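Local coordinates for protein pyruvate kinase (Cryptosporidium parvum, PDB 4DRS) that probably catalyses the last step of glycolysis, transferring the phosphoryl group of phosphoenolpyruvate to ADP to give pyruvate and ATP, at residues 127-138 with 183-194; 208-216 with 235-246. One frame throughout, in Å; residues are numbered along the deposited sequence.

How the contacts relate
The two contacts come in series along one chain but occupy different parts of the fold. Contact 1 pairs strands 133-137 and 184-188 in the mixed sheet of the small B domain, which is inserted after barrel strand 105-109. In contact 2, 208-216 leads back into the eight-stranded barrel at helix 215-226 and packs on the loop between strand 232-235 and helix 241-252. The centres of contact 1 and contact 2 lie about 30 Å apart, their nearest atoms about 11 Å apart. Contact 1 thus builds the lid domain, while contact 2 lies where the chain re-enters the barrel, the S236 side chain about 6 Å from those of R74 and N76, which bind ADP.

Contact 1: residues 127-138 with 183-194; sequences ELKAGQTLKITT and DFIVCKVLNSVT
V189 packs against the turn from K129 to Q132, touching K129, A130 and Q132. From its CB the carbonyl oxygens of K129 and Q132 lie in directions roughly at right angles. CG1, placed opposite the backbone N (chi1 177°), turns to K129 O at 3.5 Å and the CA of A130. CG2 meets Q132 CG at 3.7 Å and Q132 O, then L134 CB and L128 CD1, the L128 and V189 side chains crossing at about a right angle. A compact branched residue suits this place because both methyls find partners, while its backbone grips the turn: G131 N gives a hydrogen bond to V189 O (2.8 Å), and V189 N gives one to Q132 O (3.0 Å). The type II turn needs a positive phi at G131, easy only without a CB. S192 OG accepts a nearly straight bond from A130 N at 2.7 Å.

Beyond the turn, L134-C187 and I136-I185 are antiparallel hydrogen-bonded pairs; C187 N binds L134 O well, but the return bond is weak. I136 and I185, beta-branched aliphatics suited to a buried strand face, lie side by side, and I136 CD1 reaches C187 SG at 4.0 Å. On the other face the long, extended K135 chain can bring NZ over the F184 ring, a cation-pi contact 4.8 Å from the centroid. T138 N binds D183 O, and the threonine hydroxyl adds a second donor from the same face of its plane. This antiparallel ladder, one face buried, the other more open apart from T137, belongs to the mixed beta sheet of the pyruvate kinase B domain.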
loop_
_atom_site.group_PDB
_atom_site.type_symbol
_atom_site.label_atom_id
_atom_site.label_comp_id
_atom_site.label_asym_id
_atom_site.label_seq_id
_atom_site.Cartn_x
_atom_site.Cartn_y
_atom_site.Cartn_z
ATOM N N GLU A 127 -28.315 37.994 -40.461
ATOM C CA GLU A 127 -27.852 36.686 -40.933
ATOM C C GLU A 127 -27.043 36.820 -42.220
ATOM O O GLU A 127 -27.202 37.792 -42.963
ATOM C CB GLU A 127 -29.043 35.759 -41.194
ATOM C CG GLU A 127 -30.028 35.637 -40.043
ATOM C CD GLU A 127 -31.141 34.648 -40.331
ATOM O OE1 GLU A 127 -31.876 34.839 -41.327
ATOM O OE2 GLU A 127 -31.286 33.679 -39.556
ATOM N N LEU A 128 -26.189 35.831 -42.486
ATOM C CA LEU A 128 -25.367 35.824 -43.698
ATOM C C LEU A 128 -25.444 34.500 -44.460
ATOM O O LEU A 128 -25.716 33.448 -43.877
ATOM C CB LEU A 128 -23.906 36.172 -43.373
ATOM C CG LEU A 128 -23.575 37.531 -42.738
ATOM C CD1 LEU A 128 -22.072 37.704 -42.641
ATOM C CD2 LEU A 128 -24.173 38.698 -43.509
ATOM N N LYS A 129 -25.203 34.575 -45.768
ATOM C CA LYS A 129 -25.235 33.412 -46.652
ATOM C C LYS A 129 -23.869 33.194 -47.309
ATOM O O LYS A 129 -23.215 34.150 -47.729
ATOM C CB LYS A 129 -26.324 33.585 -47.718
ATOM C CG LYS A 129 -26.645 32.330 -48.517
ATOM C CD LYS A 129 -27.659 32.615 -49.613
ATOM C CE LYS A 129 -27.932 31.372 -50.446
ATOM N NZ LYS A 129 -28.895 31.646 -51.548
ATOM N N ALA A 130 -23.450 31.931 -47.389
ATOM C CA ALA A 130 -22.177 31.552 -48.004
ATOM C C ALA A 130 -22.059 32.046 -49.443
ATOM O O ALA A 130 -23.026 31.990 -50.207
ATOM C CB ALA A 130 -21.993 30.044 -47.945
ATOM N N GLY A 131 -20.875 32.536 -49.802
ATOM C CA GLY A 131 -20.620 33.042 -51.150
ATOM C C GLY A 131 -20.505 34.553 -51.237
ATOM O O GLY A 131 -19.719 35.074 -52.032
ATOM N N GLN A 132 -21.296 35.257 -50.426
ATOM C CA GLN A 132 -21.264 36.720 -50.381
ATOM C C GLN A 132 -19.933 37.218 -49.814
ATOM O O GLN A 132 -19.292 36.527 -49.016
ATOM C CB GLN A 132 -22.443 37.271 -49.564
ATOM C CG GLN A 132 -22.264 37.201 -48.054
ATOM C CD GLN A 132 -23.415 37.822 -47.287
ATOM O OE1 GLN A 132 -24.496 37.240 -47.181
ATOM N NE2 GLN A 132 -23.181 39.005 -46.731
ATOM N N THR A 133 -19.520 38.408 -50.239
ATOM C CA THR A 133 -18.282 39.005 -49.741
ATOM C C THR A 133 -18.582 40.010 -48.630
ATOM O O THR A 133 -19.135 41.086 -48.880
ATOM C CB THR A 133 -17.446 39.666 -50.864
ATOM O OG1 THR A 133 -18.126 40.824 -51.363
ATOM C CG2 THR A 133 -17.185 38.687 -52.007
ATOM N N LEU A 134 -18.226 39.639 -47.401
ATOM C CA LEU A 134 -18.450 40.488 -46.234
ATOM C C LEU A 134 -17.235 41.358 -45.927
ATOM O O LEU A 134 -16.113 40.860 -45.822
ATOM C CB LEU A 134 -18.813 39.643 -45.007
ATOM C CG LEU A 134 -18.944 40.367 -43.661
ATOM C CD1 LEU A 134 -20.273 41.104 -43.542
ATOM C CD2 LEU A 134 -18.762 39.392 -42.509
ATOM N N LYS A 135 -17.479 42.657 -45.781
ATOM C CA LYS A 135 -16.447 43.618 -45.407
ATOM C C LYS A 135 -16.418 43.786 -43.887
ATOM O O LYS A 135 -17.459 43.710 -43.229
ATOM C CB LYS A 135 -16.715 44.962 -46.091
ATOM C CG LYS A 135 -15.612 45.998 -45.935
ATOM C CD LYS A 135 -16.007 47.311 -46.594
ATOM C CE LYS A 135 -14.969 48.394 -46.343
ATOM N NZ LYS A 135 -15.354 49.682 -46.982
ATOM N N ILE A 136 -15.223 43.996 -43.339
ATOM C CA ILE A 136 -15.051 44.232 -41.906
ATOM C C ILE A 136 -14.134 45.437 -41.690
ATOM O O ILE A 136 -12.925 45.352 -41.905
ATOM C CB ILE A 136 -14.489 42.987 -41.171
ATOM C CG1 ILE A 136 -15.360 41.751 -41.434
ATOM C CG2 ILE A 136 -14.394 43.246 -39.671
ATOM C CD1 ILE A 136 -14.722 40.434 -41.043
ATOM N N THR A 137 -14.722 46.558 -41.276
ATOM C CA THR A 137 -13.966 47.787 -41.016
ATOM C C THR A 137 -13.448 47.831 -39.577
ATOM O O THR A 137 -13.978 47.143 -38.703
ATOM C CB THR A 137 -14.800 49.054 -41.335
ATOM O OG1 THR A 137 -14.027 50.229 -41.056
ATOM C CG2 THR A 137 -16.093 49.087 -40.521
ATOM N N THR A 138 -12.406 48.629 -39.347
ATOM C CA THR A 138 -11.847 48.824 -38.005
ATOM C C THR A 138 -12.399 50.095 -37.352
ATOM O O THR A 138 -12.078 50.409 -36.201
ATOM C CB THR A 138 -10.302 48.864 -38.016
ATOM O OG1 THR A 138 -9.848 49.935 -38.853
ATOM C CG2 THR A 138 -9.732 47.547 -38.522
ATOM N N ASP A 183 -7.714 50.256 -43.278
ATOM C CA ASP A 183 -8.516 50.124 -42.063
ATOM C C ASP A 183 -9.685 49.138 -42.205
ATOM O O ASP A 183 -10.738 49.319 -41.588
ATOM C CB ASP A 183 -9.004 51.503 -41.586
ATOM C CG ASP A 183 -9.759 52.279 -42.663
ATOM O OD1 ASP A 183 -10.580 51.683 -43.397
ATOM O OD2 ASP A 183 -9.540 53.505 -42.758
ATOM N N PHE A 184 -9.488 48.096 -43.014
ATOM C CA PHE A 184 -10.535 47.106 -43.279
ATOM C C PHE A 184 -9.999 45.831 -43.928
ATOM O O PHE A 184 -8.873 45.799 -44.425
ATOM C CB PHE A 184 -11.621 47.708 -44.179
ATOM C CG PHE A 184 -11.192 47.892 -45.608
ATOM C CD1 PHE A 184 -10.470 49.018 -45.995
ATOM C CD2 PHE A 184 -11.505 46.935 -46.571
ATOM C CE1 PHE A 184 -10.072 49.188 -47.313
ATOM C CE2 PHE A 184 -11.108 47.098 -47.889
ATOM C CZ PHE A 184 -10.390 48.226 -48.262
ATOM N N ILE A 185 -10.825 44.787 -43.915
ATOM C CA ILE A 185 -10.588 43.573 -44.701
ATOM C C ILE A 185 -11.883 43.137 -45.380
ATOM O O ILE A 185 -12.976 43.414 -44.884
ATOM C CB ILE A 185 -10.023 42.395 -43.861
ATOM C CG1 ILE A 185 -10.978 42.014 -42.719
ATOM C CG2 ILE A 185 -8.619 42.711 -43.353
ATOM C CD1 ILE A 185 -10.661 40.688 -42.063
ATOM N N VAL A 186 -11.752 42.472 -46.523
ATOM C CA VAL A 186 -12.898 41.895 -47.217
ATOM C C VAL A 186 -12.761 40.376 -47.177
ATOM O O VAL A 186 -11.736 39.824 -47.584
ATOM C CB VAL A 186 -13.013 42.396 -48.678
ATOM C CG1 VAL A 186 -14.272 41.852 -49.338
ATOM C CG2 VAL A 186 -13.009 43.918 -48.727
ATOM N N CYS A 187 -13.794 39.714 -46.669
ATOM C CA CYS A 187 -13.789 38.264 -46.522
ATOM C C CYS A 187 -14.858 37.606 -47.387
ATOM O O CYS A 187 -15.758 38.278 -47.897
ATOM C CB CYS A 187 -13.998 37.881 -45.058
ATOM S SG CYS A 187 -12.719 38.486 -43.939
ATOM N N LYS A 188 -14.742 36.291 -47.546
ATOM C CA LYS A 188 -15.734 35.506 -48.269
ATOM C C LYS A 188 -16.422 34.555 -47.296
ATOM O O LYS A 188 -15.785 33.651 -46.745
ATOM C CB LYS A 188 -15.074 34.728 -49.411
ATOM C CG LYS A 188 -16.054 34.075 -50.378
ATOM C CD LYS A 188 -15.338 33.228 -51.423
ATOM C CE LYS A 188 -14.817 31.923 -50.836
ATOM N NZ LYS A 188 -14.101 31.109 -51.858
ATOM N N VAL A 189 -17.719 34.780 -47.084
ATOM C CA VAL A 189 -18.528 33.953 -46.184
ATOM C C VAL A 189 -18.527 32.503 -46.666
ATOM O O VAL A 189 -18.961 32.209 -47.782
ATOM C CB VAL A 189 -19.972 34.492 -46.053
ATOM C CG1 VAL A 189 -20.816 33.576 -45.176
ATOM C CG2 VAL A 189 -19.965 35.903 -45.483
ATOM N N LEU A 190 -18.020 31.610 -45.820
ATOM C CA LEU A 190 -17.848 30.204 -46.182
ATOM C C LEU A 190 -19.069 29.353 -45.843
ATOM O O LEU A 190 -19.428 28.451 -46.600
ATOM C CB LEU A 190 -16.591 29.619 -45.520
ATOM C CG LEU A 190 -15.243 30.305 -45.780
ATOM C CD1 LEU A 190 -14.199 29.855 -44.769
ATOM C CD2 LEU A 190 -14.750 30.084 -47.204
ATOM N N ASN A 191 -19.694 29.635 -44.699
ATOM C CA ASN A 191 -20.866 28.883 -44.247
ATOM C C ASN A 191 -21.986 29.787 -43.729
ATOM O O ASN A 191 -21.745 30.683 -42.915
ATOM C CB ASN A 191 -20.472 27.843 -43.191
ATOM C CG ASN A 191 -19.524 26.784 -43.735
ATOM O OD1 ASN A 191 -18.354 27.057 -44.010
ATOM N ND2 ASN A 191 -20.027 25.563 -43.882
ATOM N N SER A 192 -23.204 29.534 -44.208
ATOM C CA SER A 192 -24.374 30.366 -43.908
ATOM C C SER A 192 -24.904 30.149 -42.489
ATOM O O SER A 192 -25.458 29.089 -42.185
ATOM C CB SER A 192 -25.492 30.094 -44.921
ATOM O OG SER A 192 -24.989 30.034 -46.243
ATOM N N VAL A 193 -24.735 31.159 -41.633
ATOM C CA VAL A 193 -25.178 31.104 -40.228
ATOM C C VAL A 193 -25.731 32.468 -39.772
ATOM O O VAL A 193 -25.613 33.467 -40.487
ATOM C CB VAL A 193 -24.041 30.624 -39.278
ATOM C CG1 VAL A 193 -24.532 30.484 -37.843
ATOM C CG2 VAL A 193 -23.463 29.290 -39.734
ATOM N N THR A 194 -26.341 32.490 -38.585
ATOM C CA THR A 194 -26.917 33.703 -37.997
ATOM C C THR A 194 -26.150 34.177 -36.751
ATOM O O THR A 194 -25.820 33.374 -35.873
ATOM C CB THR A 194 -28.417 33.506 -37.664
ATOM O OG1 THR A 194 -28.895 34.614 -36.890
ATOM C CG2 THR A 194 -28.661 32.204 -36.895
#

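Contact 2: residues 208-216 with 235-246; sequences VHLPIIGDK and LSFVQNGADVQL
The carboxylate of D243 and the side-chain amide of Q239 are the flat groups on which I212 lies. CG1 of I212 sits above one face of the carboxylate, displaced toward its oxygens, 3.3 Å from OD1 of D243. From beyond the opposite face N240 N donates to D243 OD2, well above the plane, at 3.2 Å, while Q239 N meets the same oxygen nearly along its C-O axis at 2.8 Å. Two backbone N-H groups thus fix the rotation of the carboxylate. I212 CD1 stands over the face of the Q239 amide, 3.8 Å from NE2; N273 holds OE1 of that amide.

A bend in the I212 chain (chi2 -53°) folds CD1 against F237 O, while CG2 faces the carbonyls of S236 and F237. A branched aliphatic residue fits because its separate carbons can cover several parts of the loop between strand 232-235 and helix 241-252. I213 faces the helix instead: its CD1 touches D243 O and meets L246 CG, tip to tip, at 4.0 Å, with L235 CD2 also close. C247 and I250 of helix 241-252 extend this apolar patch.

One water joins the two backbones, giving a hydrogen bond to I212 O and another to S236 O, each 2.9 Å. N240 and D243 form a capping box at the start of helix 241-252, although the bond from D243 N to N240 OD1 is weak. The helix start and the two N-H groups would probably help to stabilise a negative charge on D243, leaving 208-216 to contribute mainly hydrocarbon and one water-bridged carbonyl.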
loop_
_atom_site.group_PDB
_atom_site.type_symbol
_atom_site.label_atom_id
_atom_site.label_comp_id
_atom_site.label_asym_id
_atom_site.label_seq_id
_atom_site.Cartn_x
_atom_site.Cartn_y
_atom_site.Cartn_z
ATOM N N VAL A 208 -2.345 37.821 -32.300
ATOM C CA VAL A 208 -3.168 38.970 -31.942
ATOM C C VAL A 208 -2.314 39.955 -31.147
ATOM O O VAL A 208 -1.804 39.621 -30.074
ATOM C CB VAL A 208 -4.412 38.547 -31.125
ATOM C CG1 VAL A 208 -5.225 39.765 -30.699
ATOM C CG2 VAL A 208 -5.276 37.584 -31.928
ATOM N N HIS A 209 -2.158 41.164 -31.678
ATOM C CA HIS A 209 -1.298 42.167 -31.051
ATOM C C HIS A 209 -2.036 43.004 -30.033
ATOM O O HIS A 209 -2.167 44.224 -30.171
ATOM C CB HIS A 209 -0.598 43.022 -32.108
ATOM C CG HIS A 209 0.251 42.222 -33.070
ATOM N ND1 HIS A 209 1.476 41.764 -32.748
ATOM C CD2 HIS A 209 0.003 41.798 -34.377
ATOM C CE1 HIS A 209 1.989 41.082 -33.793
ATOM N NE2 HIS A 209 1.085 41.105 -34.789
ATOM N N LEU A 210 -2.526 42.336 -28.991
ATOM C CA LEU A 210 -3.168 43.003 -27.862
ATOM C C LEU A 210 -2.460 42.641 -26.555
ATOM O O LEU A 210 -1.955 41.525 -26.415
ATOM C CB LEU A 210 -4.657 42.635 -27.785
ATOM C CG LEU A 210 -5.630 43.226 -28.818
ATOM C CD1 LEU A 210 -7.016 42.618 -28.653
ATOM C CD2 LEU A 210 -5.704 44.750 -28.741
ATOM N N PRO A 211 -2.413 43.582 -25.593
ATOM C CA PRO A 211 -1.830 43.243 -24.294
ATOM C C PRO A 211 -2.770 42.354 -23.472
ATOM O O PRO A 211 -3.991 42.381 -23.673
ATOM C CB PRO A 211 -1.656 44.602 -23.603
ATOM C CG PRO A 211 -2.274 45.627 -24.497
ATOM C CD PRO A 211 -3.012 44.928 -25.593
ATOM N N ILE A 212 -2.200 41.567 -22.566
ATOM C CA ILE A 212 -2.996 40.766 -21.644
ATOM C C ILE A 212 -3.743 41.694 -20.683
ATOM O O ILE A 212 -4.925 41.503 -20.407
ATOM C CB ILE A 212 -2.123 39.735 -20.887
ATOM C CG1 ILE A 212 -1.357 38.834 -21.882
ATOM C CG2 ILE A 212 -2.956 38.914 -19.903
ATOM C CD1 ILE A 212 -2.201 38.144 -22.944
ATOM N N ILE A 213 -3.044 42.709 -20.191
ATOM C CA ILE A 213 -3.667 43.756 -19.399
ATOM C C ILE A 213 -3.535 45.064 -20.179
ATOM O O ILE A 213 -2.488 45.710 -20.159
ATOM C CB ILE A 213 -3.036 43.869 -17.988
ATOM C CG1 ILE A 213 -2.972 42.495 -17.311
ATOM C CG2 ILE A 213 -3.821 44.841 -17.117
ATOM C CD1 ILE A 213 -2.200 42.483 -16.005
ATOM N N GLY A 214 -4.596 45.429 -20.891
ATOM C CA GLY A 214 -4.612 46.658 -21.677
ATOM C C GLY A 214 -4.937 47.874 -20.830
ATOM O O GLY A 214 -4.902 47.817 -19.595
ATOM N N ASP A 215 -5.270 48.977 -21.494
ATOM C CA ASP A 215 -5.604 50.212 -20.802
ATOM C C ASP A 215 -6.928 50.118 -20.037
ATOM O O ASP A 215 -7.021 50.584 -18.896
ATOM C CB ASP A 215 -5.637 51.386 -21.776
ATOM C CG ASP A 215 -5.712 52.715 -21.066
ATOM O OD1 ASP A 215 -6.809 53.315 -21.057
ATOM O OD2 ASP A 215 -4.681 53.139 -20.492
ATOM N N LYS A 216 -7.940 49.516 -20.663
ATOM C CA LYS A 216 -9.231 49.306 -20.008
ATOM C C LYS A 216 -9.132 48.348 -18.811
ATOM O O LYS A 216 -9.766 48.579 -17.777
ATOM C CB LYS A 216 -10.302 48.833 -21.002
ATOM C CG LYS A 216 -11.509 48.188 -20.329
ATOM C CD LYS A 216 -12.753 48.176 -21.196
ATOM C CE LYS A 216 -13.918 47.526 -20.462
ATOM N NZ LYS A 216 -14.339 48.289 -19.250
ATOM N N LEU A 235 -8.048 37.123 -14.041
ATOM C CA LEU A 235 -7.265 37.704 -15.118
ATOM C C LEU A 235 -7.417 36.859 -16.386
ATOM O O LEU A 235 -6.942 35.717 -16.441
ATOM C CB LEU A 235 -5.804 37.792 -14.673
ATOM C CG LEU A 235 -4.931 38.973 -15.078
ATOM C CD1 LEU A 235 -5.541 40.294 -14.634
ATOM C CD2 LEU A 235 -3.537 38.791 -14.484
ATOM N N SER A 236 -8.101 37.409 -17.386
ATOM C CA SER A 236 -8.380 36.676 -18.630
ATOM C C SER A 236 -7.153 36.483 -19.519
ATOM O O SER A 236 -6.328 37.388 -19.657
ATOM C CB SER A 236 -9.493 37.359 -19.435
ATOM O OG SER A 236 -10.725 37.320 -18.744
ATOM N N PHE A 237 -7.056 35.300 -20.124
ATOM C CA PHE A 237 -6.007 34.955 -21.102
ATOM C C PHE A 237 -4.565 35.159 -20.626
ATOM O O PHE A 237 -3.733 35.662 -21.375
ATOM C CB PHE A 237 -6.221 35.702 -22.435
ATOM C CG PHE A 237 -7.348 35.157 -23.267
ATOM C CD1 PHE A 237 -7.113 34.162 -24.219
ATOM C CD2 PHE A 237 -8.645 35.639 -23.110
ATOM C CE1 PHE A 237 -8.151 33.654 -24.987
ATOM C CE2 PHE A 237 -9.685 35.138 -23.875
ATOM C CZ PHE A 237 -9.439 34.139 -24.813
ATOM N N VAL A 238 -4.273 34.770 -19.389
ATOM C CA VAL A 238 -2.897 34.795 -18.887
ATOM C C VAL A 238 -2.072 33.783 -19.676
ATOM O O VAL A 238 -2.544 32.680 -19.957
ATOM C CB VAL A 238 -2.838 34.503 -17.374
ATOM C CG1 VAL A 238 -1.400 34.391 -16.885
ATOM C CG2 VAL A 238 -3.565 35.599 -16.609
ATOM N N GLN A 239 -0.851 34.164 -20.042
ATOM C CA GLN A 239 -0.015 33.337 -20.914
ATOM C C GLN A 239 1.365 33.018 -20.342
ATOM O O GLN A 239 2.027 32.085 -20.802
ATOM C CB GLN A 239 0.113 33.990 -22.287
ATOM C CG GLN A 239 -1.207 34.049 -23.041
ATOM C CD GLN A 239 -1.103 34.707 -24.406
ATOM O OE1 GLN A 239 -1.969 34.508 -25.260
ATOM N NE2 GLN A 239 -0.049 35.496 -24.619
ATOM N N ASN A 240 1.792 33.794 -19.346
ATOM C CA ASN A 240 3.054 33.556 -18.641
ATOM C C ASN A 240 3.083 34.289 -17.308
ATOM O O ASN A 240 2.237 35.144 -17.051
ATOM C CB ASN A 240 4.249 33.967 -19.505
ATOM C CG ASN A 240 4.011 35.268 -20.242
ATOM O OD1 ASN A 240 3.838 36.321 -19.628
ATOM N ND2 ASN A 240 3.986 35.198 -21.567
ATOM N N GLY A 241 4.064 33.950 -16.470
ATOM C CA GLY A 241 4.234 34.568 -15.152
ATOM C C GLY A 241 4.382 36.080 -15.179
ATOM O O GLY A 241 4.042 36.758 -14.208
ATOM N N ALA A 242 4.884 36.607 -16.295
ATOM C CA ALA A 242 5.066 38.046 -16.462
ATOM C C ALA A 242 3.731 38.791 -16.485
ATOM O O ALA A 242 3.659 39.943 -16.043
ATOM C CB ALA A 242 5.870 38.346 -17.719
ATOM N N ASP A 243 2.689 38.133 -16.996
ATOM C CA ASP A 243 1.331 38.687 -16.979
ATOM C C ASP A 243 0.845 38.861 -15.542
ATOM O O ASP A 243 0.264 39.892 -15.194
ATOM C CB ASP A 243 0.351 37.796 -17.749
ATOM C CG ASP A 243 0.685 37.681 -19.230
ATOM O OD1 ASP A 243 1.209 38.651 -19.819
ATOM O OD2 ASP A 243 0.398 36.617 -19.815
ATOM N N VAL A 244 1.093 37.843 -14.718
ATOM C CA VAL A 244 0.734 37.869 -13.301
ATOM C C VAL A 244 1.515 38.969 -12.574
ATOM O O VAL A 244 0.943 39.731 -11.789
ATOM C CB VAL A 244 0.961 36.490 -12.622
ATOM C CG1 VAL A 244 0.505 36.509 -11.169
ATOM C CG2 VAL A 244 0.227 35.386 -13.374
ATOM N N GLN A 245 2.816 39.050 -12.854
ATOM C CA GLN A 245 3.703 40.037 -12.226
ATOM C C GLN A 245 3.370 41.487 -12.575
ATOM O O GLN A 245 3.553 42.376 -11.744
ATOM C CB GLN A 245 5.175 39.728 -12.524
ATOM C CG GLN A 245 5.793 38.744 -11.539
ATOM C CD GLN A 245 7.193 38.296 -11.937
ATOM O OE1 GLN A 245 7.417 37.829 -13.060
ATOM N NE2 GLN A 245 8.141 38.420 -11.009
ATOM N N LEU A 246 2.875 41.720 -13.789
ATOM C CA LEU A 246 2.366 43.038 -14.157
ATOM C C LEU A 246 1.190 43.426 -13.256
ATOM O O LEU A 246 1.123 44.555 -12.761
ATOM C CB LEU A 246 1.970 43.094 -15.639
ATOM C CG LEU A 246 1.321 44.386 -16.174
ATOM C CD1 LEU A 246 2.167 45.629 -15.908
ATOM C CD2 LEU A 246 1.008 44.268 -17.661
HETATM O O HOH W 1 -6.680 40.044 -18.674
#